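Local coordinates for protein xyloglucanase (Paenibacillus pabuli, PDB 2JEP) that hydrolyses the beta-1,4-glucan backbone of xyloglucan, a plant cell-wall polysaccharide, as a bacterial endo-acting glycoside hydrolase of family 5, at residues A194-L199 with P225-N230. Residues are numbered along the deposited sequence; the frame is centred on the assembly and turned at random.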
loop_
_atom_site.group_PDB
_atom_site.type_symbol
_atom_site.label_atom_id
_atom_site.label_comp_id
_atom_site.label_asym_id
_atom_site.label_seq_id
_atom_site.Cartn_x
_atom_site.Cartn_y
_atom_site.Cartn_z
ATOM N N ALA A 194 -14.372 -13.434 14.089
ATOM C CA ALA A 194 -13.441 -14.565 14.029
ATOM C C ALA A 194 -12.429 -14.371 12.904
ATOM O O ALA A 194 -11.253 -14.659 13.055
ATOM C CB ALA A 194 -14.201 -15.877 13.837
ATOM N N TYR A 195 -12.898 -13.882 11.760
ATOM C CA TYR A 195 -11.996 -13.609 10.663
ATOM C C TYR A 195 -11.023 -12.482 10.986
ATOM O O TYR A 195 -9.860 -12.525 10.584
ATOM C CB TYR A 195 -12.762 -13.292 9.387
ATOM C CG TYR A 195 -13.613 -14.401 8.837
ATOM C CD1 TYR A 195 -13.456 -15.718 9.244
ATOM C CD2 TYR A 195 -14.599 -14.129 7.902
ATOM C CE1 TYR A 195 -14.274 -16.722 8.730
ATOM C CE2 TYR A 195 -15.422 -15.131 7.403
ATOM C CZ TYR A 195 -15.252 -16.420 7.803
ATOM O OH TYR A 195 -16.059 -17.423 7.298
ATOM N N TYR A 196 -11.501 -11.475 11.729
ATOM C CA TYR A 196 -10.621 -10.397 12.168
ATOM C C TYR A 196 -9.516 -10.949 13.065
ATOM O O TYR A 196 -8.350 -10.525 12.978
ATOM C CB TYR A 196 -11.400 -9.252 12.850
ATOM C CG TYR A 196 -10.919 -7.867 12.506
ATOM C CD1 TYR A 196 -9.573 -7.575 12.262
ATOM C CD2 TYR A 196 -11.823 -6.815 12.429
ATOM C CE1 TYR A 196 -9.161 -6.297 11.926
ATOM C CE2 TYR A 196 -11.413 -5.535 12.091
ATOM C CZ TYR A 196 -10.078 -5.291 11.828
ATOM O OH TYR A 196 -9.672 -4.014 11.434
ATOM N N THR A 197 -9.871 -11.924 13.911
ATOM C CA THR A 197 -8.859 -12.584 14.741
ATOM C C THR A 197 -7.787 -13.267 13.890
ATOM O O THR A 197 -6.615 -13.162 14.177
ATOM C CB THR A 197 -9.536 -13.532 15.725
ATOM O OG1 THR A 197 -10.305 -12.719 16.602
ATOM C CG2 THR A 197 -8.520 -14.378 16.506
ATOM N N ASN A 198 -8.183 -13.923 12.808
ATOM C CA ASN A 198 -7.188 -14.503 11.896
ATOM C C ASN A 198 -6.272 -13.425 11.320
ATOM O O ASN A 198 -5.086 -13.596 11.259
ATOM C CB ASN A 198 -7.862 -15.336 10.791
ATOM C CG ASN A 198 -8.546 -16.581 11.328
ATOM O OD1 ASN A 198 -8.183 -17.093 12.407
ATOM N ND2 ASN A 198 -9.530 -17.076 10.590
ATOM N N LEU A 199 -6.869 -12.323 10.875
ATOM C CA LEU A 199 -6.084 -11.202 10.341
ATOM C C LEU A 199 -5.049 -10.744 11.374
ATOM O O LEU A 199 -3.870 -10.566 11.070
ATOM C CB LEU A 199 -7.028 -10.052 9.937
ATOM C CG LEU A 199 -6.437 -8.859 9.192
ATOM C CD1 LEU A 199 -7.557 -8.096 8.491
ATOM C CD2 LEU A 199 -5.653 -7.926 10.111
ATOM N N PRO A 225 -1.840 -3.656 8.159
ATOM C CA PRO A 225 -3.174 -3.139 8.027
ATOM C C PRO A 225 -4.176 -3.770 8.970
ATOM O O PRO A 225 -3.912 -4.807 9.561
ATOM C CB PRO A 225 -3.527 -3.561 6.599
ATOM C CG PRO A 225 -2.925 -4.946 6.519
ATOM C CD PRO A 225 -1.663 -4.877 7.356
ATOM N N GLY A 226 -5.344 -3.139 9.043
ATOM C CA GLY A 226 -6.544 -3.797 9.521
ATOM C C GLY A 226 -7.392 -4.307 8.368
ATOM O O GLY A 226 -6.910 -4.534 7.262
ATOM N N TRP A 227 -8.667 -4.532 8.646
ATOM C CA TRP A 227 -9.582 -5.197 7.732
ATOM C C TRP A 227 -9.765 -4.422 6.429
ATOM O O TRP A 227 -10.251 -3.286 6.439
ATOM C CB TRP A 227 -10.938 -5.335 8.423
ATOM C CG TRP A 227 -11.955 -6.126 7.686
ATOM C CD1 TRP A 227 -12.940 -5.662 6.870
ATOM C CD2 TRP A 227 -12.142 -7.541 7.775
ATOM N NE1 TRP A 227 -13.722 -6.696 6.439
ATOM C CE2 TRP A 227 -13.253 -7.868 6.970
ATOM C CE3 TRP A 227 -11.476 -8.571 8.457
ATOM C CZ2 TRP A 227 -13.721 -9.165 6.831
ATOM C CZ3 TRP A 227 -11.938 -9.854 8.323
ATOM C CH2 TRP A 227 -13.049 -10.148 7.512
ATOM N N ASN A 228 -9.389 -5.056 5.319
ATOM C CA ASN A 228 -9.585 -4.484 3.979
ATOM C C ASN A 228 -9.004 -3.084 3.835
ATOM O O ASN A 228 -9.489 -2.312 3.015
ATOM C CB ASN A 228 -11.046 -4.476 3.546
ATOM C CG ASN A 228 -11.179 -4.418 2.053
ATOM O OD1 ASN A 228 -10.279 -4.870 1.316
ATOM N ND2 ASN A 228 -12.309 -3.902 1.587
ATOM N N THR A 229 -7.952 -2.778 4.581
ATOM C CA THR A 229 -7.333 -1.443 4.590
ATOM C C THR A 229 -8.369 -0.320 4.788
ATOM O O THR A 229 -8.167 0.811 4.360
ATOM C CB THR A 229 -6.409 -1.175 3.394
ATOM O OG1 THR A 229 -7.132 -1.234 2.172
ATOM C CG2 THR A 229 -5.230 -2.142 3.367
ATOM N N ASN A 230 -9.456 -0.650 5.487
ATOM C CA ASN A 230 -10.576 0.278 5.647
ATOM C C ASN A 230 -10.414 1.077 6.941
ATOM O O ASN A 230 -10.362 0.490 8.039
ATOM C CB ASN A 230 -11.867 -0.546 5.675
ATOM C CG ASN A 230 -13.105 0.279 5.824
ATOM O OD1 ASN A 230 -13.402 0.792 6.872
ATOM N ND2 ASN A 230 -13.855 0.369 4.755
#
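The phenol oxygen of Y196 is gripped from two directions: the backbone N-H of W227 points almost straight at OH (N to OH 3.0 Å, 168° at the hydrogen), and a second hydrogen bond joins OH to the carbonyl oxygen of Y233. This buried hydroxyl thus ties the start of helix 193-211 to the loop after strand 222-225 and, through Y233, to helix 231-235. Behind it the Y196 ring lies against the W227 side chain, whose CB sits over one face, 3.5 Å from CZ. The tyrosine ring and the indole's six-membered ring are tilted 45° to each other. G226 CA lies 3.7 Å from Y196 OH, where a side-chain CB would run into that oxygen. With CG anti to the backbone N (chi1 -174°), W227 sends its indole back to the helix, where CH2 comes within 3.7 Å of Y195 CB, meeting it at the ring's edge. L199 reaches in with both methyls: CD1 packs on W227 CA at 3.6 Å, while CD2 lies near P225 O, which takes a hydrogen bond from N203 one turn further along the helix. A phenylalanine here in place of Y196 would probably leave the W227 N-H without its acceptor and the Y233 carbonyl without this partner. The contact belongs to the (beta/alpha)8 barrel of the family: helix 193-211, which connects the neighbouring parallel strands 175-178 and 222-225 in a beta-alpha-beta crossover, packs its first turns against the loop that leaves 222-225 and enters helix 231-235, with F184 touching W227 and F240 touching Y196, both from loops.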